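Side-chain contact in phytase (Citrobacter braakii, PDB 3ZHC), which is a phytase, a member of branch 2 of the histidine phosphatase superfamily: residues 179-184 and 230-235. The protein carries 2 engineered substitutions. Sequence-based numbering, arbitrary orientation.
Sequences QRYQSS and GAWSLS
Tyr181 and Trp232 make this contact by themselves, as an offset edge-to-face aromatic pair. The evidence is the interplanar angle of 86°, with the tyrosine ring centroid 5.4 Å from that of the indole six-membered ring. The indole supplies the edge: its leading atom CH2 lies 3.6 Å from Tyr181 CD1, and CD1 sits close to the indole plane. The offset shows in how the touching atoms are distributed. Trp232 CH2, whose own approach to the tyrosine ring is oblique, is 3.7 Å from Tyr181 CG and 4.0 Å from Tyr181 CB, whereas CZ2 comes no nearer than 4.0 Å, to Tyr181 CD1; the indole tip therefore meets the CB end of the tyrosine, away from the hydroxyl. Tyr181 places CG beside the backbone N and anti to the carbonyl carbon (chi1 -67°), directing the ring toward helix 231-247, and chi2 of 86° sets its rotation. The backbones stay well apart, with Tyr181 CA and Trp232 CA 10.2 Å from each other, and the indole spans much of that gap. Its NE1 is hydrogen-bonded to Thr178 OG1, a bond that links the buried indole to helix 174-180.

Within the helical part of the histidine-phosphatase fold, about 21 Å from the chain centre, Tyr181 occupies the junction between helices 174-180 and 182-192, while Trp232 lies in the first turn of helix 231-247. Rings of Tyr177 and Phe185 extend the aromatic cluster around Trp232, and Leu270 and Ala273 of helix 260-280 pack on Tyr181. Pro71 of the second subunit also packs against Tyr181, bringing this buried helical junction to the dimer contact.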
loop_
_atom_site.group_PDB
_atom_site.type_symbol
_atom_site.label_atom_id
_atom_site.label_comp_id
_atom_site.label_asym_id
_atom_site.label_seq_id
_atom_site.Cartn_x
_atom_site.Cartn_y
_atom_site.Cartn_z
ATOM N N GLN B 179 10.008 9.174 10.830
ATOM C CA GLN B 179 9.026 8.583 11.795
ATOM C C GLN B 179 7.971 7.726 11.084
ATOM O O GLN B 179 7.535 6.702 11.615
ATOM C CB GLN B 179 8.330 9.638 12.691
ATOM C CG GLN B 179 9.073 9.925 13.999
ATOM C CD GLN B 179 10.148 10.948 13.843
ATOM O OE1 GLN B 179 11.339 10.645 13.963
ATOM N NE2 GLN B 179 9.745 12.187 13.557
ATOM N N ARG B 180 7.575 8.147 9.895
ATOM C CA ARG B 180 6.593 7.416 9.094
ATOM C C ARG B 180 7.094 6.021 8.651
ATOM O O ARG B 180 6.303 5.083 8.535
ATOM C CB ARG B 180 6.204 8.259 7.878
ATOM C CG ARG B 180 4.957 7.796 7.170
ATOM C CD ARG B 180 4.150 8.987 6.602
ATOM N NE ARG B 180 4.376 9.288 5.222
ATOM C CZ ARG B 180 3.835 10.341 4.590
ATOM N NH1 ARG B 180 3.025 11.210 5.244
ATOM N NH2 ARG B 180 4.106 10.539 3.302
ATOM N N TYR B 181 8.408 5.908 8.411
ATOM C CA TYR B 181 9.044 4.659 7.987
ATOM C C TYR B 181 9.930 4.011 9.092
ATOM O O TYR B 181 10.839 3.259 8.771
ATOM C CB TYR B 181 9.851 4.914 6.694
ATOM C CG TYR B 181 8.991 5.244 5.503
ATOM C CD1 TYR B 181 8.579 6.560 5.249
ATOM C CD2 TYR B 181 8.576 4.244 4.611
ATOM C CE1 TYR B 181 7.769 6.879 4.129
ATOM C CE2 TYR B 181 7.768 4.553 3.495
ATOM C CZ TYR B 181 7.371 5.875 3.268
ATOM O OH TYR B 181 6.591 6.179 2.194
ATOM N N GLN B 182 9.653 4.294 10.385
ATOM C CA GLN B 182 10.461 3.724 11.522
ATOM C C GLN B 182 10.659 2.227 11.436
ATOM O O GLN B 182 11.785 1.757 11.432
ATOM C CB GLN B 182 9.824 4.012 12.895
ATOM C CG GLN B 182 10.061 5.365 13.406
ATOM C CD GLN B 182 9.513 5.582 14.830
ATOM O OE1 GLN B 182 8.673 6.486 15.061
ATOM N NE2 GLN B 182 9.983 4.754 15.796
ATOM N N SER B 183 9.547 1.491 11.373
ATOM C CA SER B 183 9.574 0.010 11.361
ATOM C C SER B 183 10.329 -0.566 10.164
ATOM O O SER B 183 10.935 -1.630 10.285
ATOM C CB SER B 183 8.159 -0.556 11.410
ATOM O OG SER B 183 7.432 -0.163 10.267
ATOM N N SER B 184 10.289 0.133 9.018
ATOM C CA SER B 184 11.069 -0.272 7.826
ATOM C C SER B 184 12.566 -0.187 8.112
ATOM O O SER B 184 13.322 -1.097 7.752
ATOM C CB SER B 184 10.721 0.581 6.595
ATOM O OG SER B 184 9.483 0.192 6.058
ATOM N N GLY B 230 22.280 10.567 3.700
ATOM C CA GLY B 230 22.097 10.123 5.095
ATOM C C GLY B 230 21.529 8.720 5.078
ATOM O O GLY B 230 21.675 7.998 4.084
ATOM N N ALA B 231 20.880 8.328 6.160
ATOM C CA ALA B 231 20.263 6.994 6.245
ATOM C C ALA B 231 19.267 6.744 5.100
ATOM O O ALA B 231 19.128 5.618 4.658
ATOM C CB ALA B 231 19.598 6.795 7.572
ATOM N N TRP B 232 18.593 7.801 4.630
ATOM C CA TRP B 232 17.655 7.688 3.479
ATOM C C TRP B 232 18.324 7.232 2.149
ATOM O O TRP B 232 17.902 6.222 1.573
ATOM C CB TRP B 232 16.829 8.991 3.299
ATOM C CG TRP B 232 15.639 8.966 4.152
ATOM C CD1 TRP B 232 15.443 9.629 5.316
ATOM C CD2 TRP B 232 14.467 8.202 3.917
ATOM N NE1 TRP B 232 14.197 9.330 5.827
ATOM C CE2 TRP B 232 13.580 8.453 4.981
ATOM C CE3 TRP B 232 14.074 7.326 2.903
ATOM C CZ2 TRP B 232 12.311 7.858 5.059
ATOM C CZ3 TRP B 232 12.808 6.733 2.983
ATOM C CH2 TRP B 232 11.950 7.003 4.052
ATOM N N SER B 233 19.340 7.951 1.678
ATOM C CA SER B 233 20.067 7.537 0.435
ATOM C C SER B 233 20.721 6.161 0.582
ATOM O O SER B 233 20.607 5.327 -0.315
ATOM C CB SER B 233 21.120 8.571 0.027
ATOM O OG SER B 233 21.949 8.077 -1.030
ATOM N N LEU B 234 21.400 5.935 1.710
ATOM C CA LEU B 234 22.060 4.651 1.978
ATOM C C LEU B 234 21.054 3.498 1.905
ATOM O O LEU B 234 21.265 2.532 1.173
ATOM C CB LEU B 234 22.768 4.658 3.355
ATOM C CG LEU B 234 23.539 3.375 3.784
ATOM C CD1 LEU B 234 24.622 3.041 2.784
ATOM C CD2 LEU B 234 24.118 3.504 5.226
ATOM N N SER B 235 19.962 3.621 2.663
ATOM C CA SER B 235 18.896 2.590 2.702
ATOM C C SER B 235 18.298 2.296 1.333
ATOM O O SER B 235 18.001 1.150 1.032
ATOM C CB SER B 235 17.813 3.009 3.656
ATOM O OG SER B 235 18.358 3.092 4.976
#